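Local coordinates for protein beta-lactamase (Sebaldella termitidis, PDB 6N1N) that probably hydrolyses the amide bond of beta-lactam antibiotics to give substituted beta-amino acids, as a class D serine enzyme involved in antibiotic resistance, at residues A[218-223]-A[236-241]; A[19-24]-A[229-234]; A[190-193]-A[198-201]. All coordinates share one frame; numbering follows the deposited sequence.

Interaction 1 of 3, residues A[218-223]-A[236-241]; sequences VRIINA and KQLTMM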
loop_
_atom_site.group_PDB
_atom_site.type_symbol
_atom_site.label_atom_id
_atom_site.label_comp_id
_atom_site.label_asym_id
_atom_site.label_seq_id
_atom_site.Cartn_x
_atom_site.Cartn_y
_atom_site.Cartn_z
ATOM N N VAL A 218 -3.224 -0.854 7.672
ATOM C CA VAL A 218 -4.351 -1.645 8.123
ATOM C C VAL A 218 -4.280 -2.963 7.375
ATOM O O VAL A 218 -4.063 -2.989 6.157
ATOM C CB VAL A 218 -5.677 -0.918 7.837
ATOM C CG1 VAL A 218 -6.860 -1.873 7.988
ATOM C CG2 VAL A 218 -5.838 0.267 8.729
ATOM N N ARG A 219 -4.408 -4.063 8.094
ATOM C CA ARG A 219 -4.378 -5.358 7.434
ATOM C C ARG A 219 -5.389 -6.260 8.111
ATOM O O ARG A 219 -5.181 -6.724 9.243
ATOM C CB ARG A 219 -2.992 -5.977 7.437
ATOM C CG ARG A 219 -2.953 -7.190 6.544
ATOM C CD ARG A 219 -1.604 -7.846 6.506
ATOM N NE ARG A 219 -1.133 -8.293 7.813
ATOM C CZ ARG A 219 0.129 -8.632 8.071
ATOM N NH1 ARG A 219 1.076 -8.581 7.117
ATOM N NH2 ARG A 219 0.446 -9.011 9.300
ATOM N N ILE A 220 -6.448 -6.535 7.382
ATOM C CA ILE A 220 -7.559 -7.342 7.837
ATOM C C ILE A 220 -7.293 -8.781 7.459
ATOM O O ILE A 220 -6.881 -9.071 6.324
ATOM C CB ILE A 220 -8.867 -6.848 7.195
ATOM C CG1 ILE A 220 -9.150 -5.422 7.680
ATOM C CG2 ILE A 220 -10.028 -7.802 7.466
ATOM C CD1 ILE A 220 -10.191 -4.718 6.857
ATOM N N ILE A 221 -7.518 -9.681 8.409
ATOM C CA ILE A 221 -7.494 -11.112 8.163
ATOM C C ILE A 221 -8.927 -11.597 8.278
ATOM O O ILE A 221 -9.600 -11.328 9.276
ATOM C CB ILE A 221 -6.588 -11.859 9.154
ATOM C CG1 ILE A 221 -5.187 -11.256 9.171
ATOM C CG2 ILE A 221 -6.574 -13.353 8.826
ATOM C CD1 ILE A 221 -4.474 -11.309 7.839
ATOM N N ASN A 222 -9.399 -12.279 7.254
ATOM C CA ASN A 222 -10.780 -12.710 7.206
ATOM C C ASN A 222 -10.813 -14.135 6.700
ATOM O O ASN A 222 -10.308 -14.416 5.611
ATOM C CB ASN A 222 -11.601 -11.811 6.294
ATOM C CG ASN A 222 -12.972 -12.340 6.078
ATOM O OD1 ASN A 222 -13.667 -12.716 7.042
ATOM N ND2 ASN A 222 -13.388 -12.402 4.821
ATOM N N ALA A 223 -11.419 -15.019 7.486
ATOM C CA ALA A 223 -11.655 -16.390 7.070
ATOM C C ALA A 223 -13.010 -16.588 6.398
ATOM O O ALA A 223 -13.214 -17.620 5.749
ATOM C CB ALA A 223 -11.546 -17.319 8.280
ATOM N N LYS A 236 -11.399 1.057 3.821
ATOM C CA LYS A 236 -11.033 2.469 3.939
ATOM C C LYS A 236 -11.827 3.140 5.059
ATOM O O LYS A 236 -11.259 3.873 5.881
ATOM C CB LYS A 236 -11.220 3.156 2.586
ATOM C CG LYS A 236 -11.431 4.657 2.662
ATOM C CD LYS A 236 -10.968 5.343 1.384
ATOM C CE LYS A 236 -11.652 6.684 1.194
ATOM N NZ LYS A 236 -11.798 7.405 2.486
ATOM N N GLN A 237 -13.121 2.817 5.180
ATOM C CA GLN A 237 -13.925 3.390 6.253
ATOM C C GLN A 237 -13.448 2.940 7.634
ATOM O O GLN A 237 -13.449 3.735 8.576
ATOM C CB GLN A 237 -15.402 3.034 6.057
ATOM C CG GLN A 237 -16.312 3.565 7.150
ATOM C CD GLN A 237 -16.284 5.087 7.286
ATOM O OE1 GLN A 237 -16.398 5.605 8.387
ATOM N NE2 GLN A 237 -16.151 5.802 6.162
ATOM N N LEU A 238 -13.033 1.675 7.774
ATOM C CA LEU A 238 -12.433 1.226 9.030
ATOM C C LEU A 238 -11.224 2.086 9.398
ATOM O O LEU A 238 -11.046 2.469 10.562
ATOM C CB LEU A 238 -12.011 -0.243 8.894
ATOM C CG LEU A 238 -11.420 -0.943 10.123
ATOM C CD1 LEU A 238 -11.508 -2.463 9.940
ATOM C CD2 LEU A 238 -9.965 -0.564 10.418
ATOM N N THR A 239 -10.367 2.363 8.416
ATOM C CA THR A 239 -9.205 3.212 8.643
ATOM C C THR A 239 -9.634 4.601 9.114
ATOM O O THR A 239 -9.057 5.157 10.066
ATOM C CB THR A 239 -8.385 3.265 7.348
ATOM O OG1 THR A 239 -8.099 1.921 6.920
ATOM C CG2 THR A 239 -7.080 3.988 7.539
HETATM N N MSE A 240 -10.664 5.174 8.480
HETATM C CA MSE A 240 -11.125 6.512 8.858
HETATM C C MSE A 240 -11.705 6.504 10.256
HETATM O O MSE A 240 -11.534 7.470 11.003
HETATM C CB MSE A 240 -12.178 7.049 7.878
HETATM C CG MSE A 240 -11.719 7.064 6.410
HETATM SE SE MSE A 240 -10.082 8.092 6.073
HETATM C CE MSE A 240 -10.917 9.845 5.824
HETATM N N MSE A 241 -12.399 5.421 10.611
HETATM C CA MSE A 241 -12.906 5.279 11.978
HETATM C C MSE A 241 -11.778 5.255 13.009
HETATM O O MSE A 241 -11.902 5.875 14.068
HETATM C CB MSE A 241 -13.783 4.023 12.103
HETATM C CG MSE A 241 -15.101 4.203 11.419
HETATM SE SE MSE A 241 -16.057 2.500 11.346
HETATM C CE MSE A 241 -15.615 1.919 13.100
#
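V218 sends its whole isopropyl group from the strand to the helix turn carrying L238 and T239, and each of its three side-chain carbons can be traced to a partner. CB lies 3.8 Å from T239 OG1. Beyond it the two methyls part company. CG2, held anti to the carbonyl carbon, drops closest onto the threonine, 3.3 Å from T239 OG1, with T239 CG2 at 4.1 Å. CG1, anti to the backbone N (chi1 166°), lies between the two helix residues, 4.1 Å from T239 OG1 and 4.2 Å from L238 CD2. The hydroxyl of T239 can face a methyl group because its polar need is met within its own helix, where OG1 is hydrogen-bonded to R235 O. Here the C-terminal helix 228-245 lies against one face of the central beta-sheet, a packing familiar from serine beta-lactamases and penicillin-binding proteins; the local axes of 218-222 and 236-241 approach to 9.7 Å at 124° between their directions. Two residues along the strand, on the same face, I220 points at the helix as well. Its extended CG1-CD1 arm and the leucine side chain reach toward each other tip to tip, so that I220 CD1 touches L238 CD1 at 4.0 Å.

Interaction 2 of 3, residues A[19-24]-A[229-234]; sequences NKITGS and SYLLDF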
loop_
_atom_site.group_PDB
_atom_site.type_symbol
_atom_site.label_atom_id
_atom_site.label_comp_id
_atom_site.label_asym_id
_atom_site.label_seq_id
_atom_site.Cartn_x
_atom_site.Cartn_y
_atom_site.Cartn_z
ATOM N N ASN A 19 -16.449 -6.466 13.900
ATOM C CA ASN A 19 -16.582 -6.864 12.506
ATOM C C ASN A 19 -16.115 -8.292 12.266
ATOM O O ASN A 19 -15.961 -8.694 11.110
ATOM C CB ASN A 19 -15.830 -5.875 11.620
ATOM C CG ASN A 19 -16.583 -4.554 11.468
ATOM O OD1 ASN A 19 -17.513 -4.451 10.662
ATOM N ND2 ASN A 19 -16.211 -3.558 12.271
ATOM N N LYS A 20 -15.924 -9.071 13.331
ATOM C CA LYS A 20 -15.537 -10.477 13.242
ATOM C C LYS A 20 -14.336 -10.671 12.320
ATOM O O LYS A 20 -14.294 -11.574 11.474
ATOM C CB LYS A 20 -16.723 -11.332 12.816
ATOM C CG LYS A 20 -17.825 -11.352 13.863
ATOM C CD LYS A 20 -19.018 -12.185 13.416
ATOM C CE LYS A 20 -20.097 -12.156 14.485
ATOM N NZ LYS A 20 -21.330 -12.820 14.017
ATOM N N ILE A 21 -13.311 -9.855 12.548
ATOM C CA ILE A 21 -12.068 -9.935 11.798
ATOM C C ILE A 21 -10.898 -9.905 12.760
ATOM O O ILE A 21 -10.980 -9.372 13.871
ATOM C CB ILE A 21 -11.938 -8.779 10.787
ATOM C CG1 ILE A 21 -12.284 -7.463 11.496
ATOM C CG2 ILE A 21 -12.817 -9.049 9.592
ATOM C CD1 ILE A 21 -12.002 -6.247 10.666
ATOM N N THR A 22 -9.803 -10.497 12.328
ATOM C CA THR A 22 -8.547 -10.309 13.009
ATOM C C THR A 22 -7.662 -9.470 12.098
ATOM O O THR A 22 -8.145 -8.852 11.134
ATOM C CB THR A 22 -7.957 -11.674 13.400
ATOM O OG1 THR A 22 -7.674 -12.483 12.249
ATOM C CG2 THR A 22 -8.955 -12.400 14.302
ATOM N N GLY A 23 -6.373 -9.472 12.375
ATOM C CA GLY A 23 -5.486 -8.484 11.796
ATOM C C GLY A 23 -5.404 -7.282 12.713
ATOM O O GLY A 23 -5.763 -7.348 13.894
ATOM N N SER A 24 -4.967 -6.163 12.149
ATOM C CA SER A 24 -4.657 -5.032 13.009
ATOM C C SER A 24 -4.562 -3.756 12.204
ATOM O O SER A 24 -4.462 -3.754 10.966
ATOM C CB SER A 24 -3.348 -5.267 13.751
ATOM O OG SER A 24 -2.296 -5.432 12.830
ATOM N N SER A 229 -16.469 -9.582 0.556
ATOM C CA SER A 229 -16.774 -8.458 -0.323
ATOM C C SER A 229 -17.127 -7.216 0.478
ATOM O O SER A 229 -16.717 -6.109 0.128
ATOM C CB SER A 229 -17.909 -8.824 -1.277
ATOM O OG SER A 229 -17.452 -9.787 -2.207
ATOM N N TYR A 230 -17.883 -7.379 1.563
ATOM C CA TYR A 230 -18.150 -6.248 2.444
ATOM C C TYR A 230 -16.855 -5.645 2.972
ATOM O O TYR A 230 -16.674 -4.416 2.986
ATOM C CB TYR A 230 -19.026 -6.686 3.605
ATOM C CG TYR A 230 -19.213 -5.579 4.595
ATOM C CD1 TYR A 230 -20.066 -4.528 4.311
ATOM C CD2 TYR A 230 -18.513 -5.563 5.783
ATOM C CE1 TYR A 230 -20.246 -3.519 5.190
ATOM C CE2 TYR A 230 -18.676 -4.524 6.690
ATOM C CZ TYR A 230 -19.552 -3.509 6.374
ATOM O OH TYR A 230 -19.770 -2.441 7.222
ATOM N N LEU A 231 -15.935 -6.497 3.431
ATOM C CA LEU A 231 -14.697 -5.985 4.000
ATOM C C LEU A 231 -13.858 -5.247 2.970
ATOM O O LEU A 231 -13.186 -4.260 3.312
ATOM C CB LEU A 231 -13.934 -7.155 4.614
ATOM C CG LEU A 231 -14.648 -7.706 5.842
ATOM C CD1 LEU A 231 -14.014 -9.032 6.238
ATOM C CD2 LEU A 231 -14.582 -6.709 7.017
ATOM N N LEU A 232 -13.873 -5.696 1.712
ATOM C CA LEU A 232 -13.214 -4.932 0.655
ATOM C C LEU A 232 -13.836 -3.543 0.525
ATOM O O LEU A 232 -13.128 -2.569 0.257
ATOM C CB LEU A 232 -13.291 -5.684 -0.681
ATOM C CG LEU A 232 -12.507 -6.993 -0.778
ATOM C CD1 LEU A 232 -12.710 -7.658 -2.149
ATOM C CD2 LEU A 232 -11.021 -6.811 -0.521
ATOM N N ASP A 233 -15.165 -3.439 0.693
ATOM C CA ASP A 233 -15.843 -2.148 0.645
ATOM C C ASP A 233 -15.627 -1.327 1.911
ATOM O O ASP A 233 -15.798 -0.098 1.870
ATOM C CB ASP A 233 -17.358 -2.328 0.438
ATOM C CG ASP A 233 -17.734 -2.709 -0.999
ATOM O OD1 ASP A 233 -16.887 -2.581 -1.911
ATOM O OD2 ASP A 233 -18.906 -3.122 -1.202
ATOM N N PHE A 234 -15.247 -1.981 3.017
ATOM C CA PHE A 234 -15.190 -1.369 4.343
ATOM C C PHE A 234 -13.786 -0.947 4.753
ATOM O O PHE A 234 -13.650 -0.134 5.670
ATOM C CB PHE A 234 -15.768 -2.356 5.385
ATOM C CG PHE A 234 -15.817 -1.836 6.797
ATOM C CD1 PHE A 234 -16.502 -0.682 7.103
ATOM C CD2 PHE A 234 -15.180 -2.521 7.826
ATOM C CE1 PHE A 234 -16.549 -0.202 8.402
ATOM C CE2 PHE A 234 -15.219 -2.047 9.130
ATOM C CZ PHE A 234 -15.913 -0.905 9.423
#
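N19 and I21 face Y230, L231 and F234 across a wide backbone gap, the nearest CA atoms, of N19 and L231, being 8.8 Å apart, where the chain leaves helix 11-18 through a Schellman motif with K20 at positive phi and turns into strand 22-29. The carboxamide of N19 meets the far rim of the F234 ring obliquely, the two planes 35° apart: ND2 is 3.6 Å from F234 CE2, and OD1 is 3.7 Å from the same carbon. The polar end is not left to the ring alone, since ND2 is hydrogen-bonded to I15 O, which fixes how the amide is turned. OD1 also looks at the edge of the Y230 ring, near its plane, with CE2 at 4.1 Å. Deeper in, I21 and L231 run alongside each other, pointing opposite ways. A chi1 of 47° leaves I21 CG2 anti to the carbonyl carbon and turned to L231, whose CD1 it meets at 3.6 Å and CD2 at 3.9 Å. Around this pair the core closes: I21 also rests on I220 of strand 212-222 and on L238 two turns further along helix 228-245, and L231 reaches N222 and I201 of the adjoining strands.

Interaction 3 of 3, residues A[190-193]-A[198-201]; sequences TGWG and ENII. With SO4 (sulfate ion), chain C.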
loop_
_atom_site.group_PDB
_atom_site.type_symbol
_atom_site.label_atom_id
_atom_site.label_comp_id
_atom_site.label_asym_id
_atom_site.label_seq_id
_atom_site.Cartn_x
_atom_site.Cartn_y
_atom_site.Cartn_z
ATOM N N THR A 190 -5.097 0.171 -1.509
ATOM C CA THR A 190 -5.583 -1.131 -1.145
ATOM C C THR A 190 -4.811 -2.258 -1.816
ATOM O O THR A 190 -4.227 -2.119 -2.898
ATOM C CB THR A 190 -7.050 -1.204 -1.543
ATOM O OG1 THR A 190 -7.150 -0.780 -2.913
ATOM C CG2 THR A 190 -7.836 -0.297 -0.696
ATOM N N GLY A 191 -4.811 -3.393 -1.164
ATOM C CA GLY A 191 -4.372 -4.613 -1.806
ATOM C C GLY A 191 -5.074 -5.777 -1.144
ATOM O O GLY A 191 -5.451 -5.706 0.028
ATOM N N TRP A 192 -5.277 -6.842 -1.897
ATOM C CA TRP A 192 -5.746 -8.036 -1.206
ATOM C C TRP A 192 -5.366 -9.310 -1.924
ATOM O O TRP A 192 -5.129 -9.340 -3.133
ATOM C CB TRP A 192 -7.258 -7.955 -0.950
ATOM C CG TRP A 192 -8.142 -8.482 -1.983
ATOM C CD1 TRP A 192 -8.548 -7.845 -3.112
ATOM C CD2 TRP A 192 -8.792 -9.767 -1.979
ATOM N NE1 TRP A 192 -9.415 -8.657 -3.827
ATOM C CE2 TRP A 192 -9.572 -9.843 -3.153
ATOM C CE3 TRP A 192 -8.777 -10.863 -1.099
ATOM C CZ2 TRP A 192 -10.339 -10.972 -3.477
ATOM C CZ3 TRP A 192 -9.525 -11.993 -1.423
ATOM C CH2 TRP A 192 -10.305 -12.032 -2.607
ATOM N N GLY A 193 -5.282 -10.373 -1.132
ATOM C CA GLY A 193 -5.024 -11.694 -1.631
ATOM C C GLY A 193 -5.351 -12.720 -0.571
ATOM O O GLY A 193 -6.012 -12.425 0.426
ATOM N N GLU A 198 -6.859 -17.851 4.748
ATOM C CA GLU A 198 -7.005 -16.502 5.262
ATOM C C GLU A 198 -6.958 -15.488 4.126
ATOM O O GLU A 198 -5.950 -15.386 3.417
ATOM C CB GLU A 198 -5.913 -16.217 6.287
ATOM C CG GLU A 198 -5.985 -17.140 7.494
ATOM C CD GLU A 198 -4.972 -16.789 8.533
ATOM O OE1 GLU A 198 -3.759 -16.790 8.220
ATOM O OE2 GLU A 198 -5.392 -16.492 9.662
ATOM N N ASN A 199 -8.041 -14.730 3.970
ATOM C CA ASN A 199 -8.038 -13.574 3.082
ATOM C C ASN A 199 -7.336 -12.407 3.770
ATOM O O ASN A 199 -7.576 -12.135 4.944
ATOM C CB ASN A 199 -9.461 -13.168 2.725
ATOM C CG ASN A 199 -10.205 -14.260 1.971
ATOM O OD1 ASN A 199 -9.703 -14.801 1.011
ATOM N ND2 ASN A 199 -11.414 -14.570 2.413
ATOM N N ILE A 200 -6.479 -11.725 3.016
ATOM C CA ILE A 200 -5.620 -10.658 3.502
ATOM C C ILE A 200 -6.049 -9.371 2.791
ATOM O O ILE A 200 -5.976 -9.287 1.564
ATOM C CB ILE A 200 -4.132 -10.950 3.225
ATOM C CG1 ILE A 200 -3.721 -12.365 3.650
ATOM C CG2 ILE A 200 -3.245 -9.856 3.863
ATOM C CD1 ILE A 200 -3.941 -12.669 5.060
ATOM N N ILE A 201 -6.477 -8.372 3.561
ATOM C CA ILE A 201 -6.971 -7.126 3.000
ATOM C C ILE A 201 -6.181 -5.980 3.619
ATOM O O ILE A 201 -6.318 -5.697 4.816
ATOM C CB ILE A 201 -8.485 -6.951 3.222
ATOM C CG1 ILE A 201 -9.228 -8.146 2.573
ATOM C CG2 ILE A 201 -8.942 -5.626 2.682
ATOM C CD1 ILE A 201 -10.721 -8.186 2.897
HETATM S S SO4 C . -7.215 -3.831 -4.780
HETATM O O1 SO4 C . -8.472 -4.152 -5.463
HETATM O O2 SO4 C . -6.056 -4.323 -5.575
HETATM O O3 SO4 C . -7.085 -2.382 -4.671
HETATM O O4 SO4 C . -7.256 -4.453 -3.454
#
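G193 O accepts the shortest sound bond here, from I200 N at 2.7 Å, nearly straight at 169° although the donor is tilted from the carbonyl plane; N199 CA adds a CA-H...O contact to the same oxygen. In return G193 N gives its hydrogen to I200 O at 3.0 Å, this time in the carbonyl plane. Together they form a hydrogen-bonded antiparallel pair near the turn of the hairpin 184-195/198-209, whose first strand carries T190 and G191 of the KTG motif of serine beta-lactamases. A sulfate, probably from the crystallisation liquor, is bound beside that motif by T190 OG1, S51 OG and R235 NH1. The modelled distance from T190 OG1 to sulfate O3, 2.4 Å, is doubtfully short. S51 is the predicted acylated serine, and the anion is consistent with a pocket able to receive a negatively charged part of the substrate. In class D relatives the amide of the residue after this motif, here W192, helps form the oxyanion hole. The indole of W192 rises on the sheet face that also carries I201; chi1 of 90° puts CG between the backbone N and the carbonyl carbon, with the ring alongside the N199 side chain. Its edge meets sulfate O4 at CD1, in plane, and N199 OD1 at CZ3, the amide turned 74° from the ring; that OD1 is hydrogen-bonded to R194 NE. W192 CB packs against I201 CG1 at 4.0 Å.

In the fold
All three contacts involve the central sheet; two of them join it to helix 228-245 on one of its faces, and the third pairs two of its strands. The centres of interactions 1 and 2 are about 5 Å apart, each about 10 Å from that of interaction 3. Interactions 1 and 2 share the helix, their strands 212-222 and 22-29 are sheet neighbours, and their segments alternate along the chain. Interaction 3 comes between the two halves of interaction 2 in sequence and is complete before interaction 1 begins. Residues 19-24 thus bring the N-terminal end of the fold to its last helix, while the hairpin at 190-201 carries the same sheet to the probable active site.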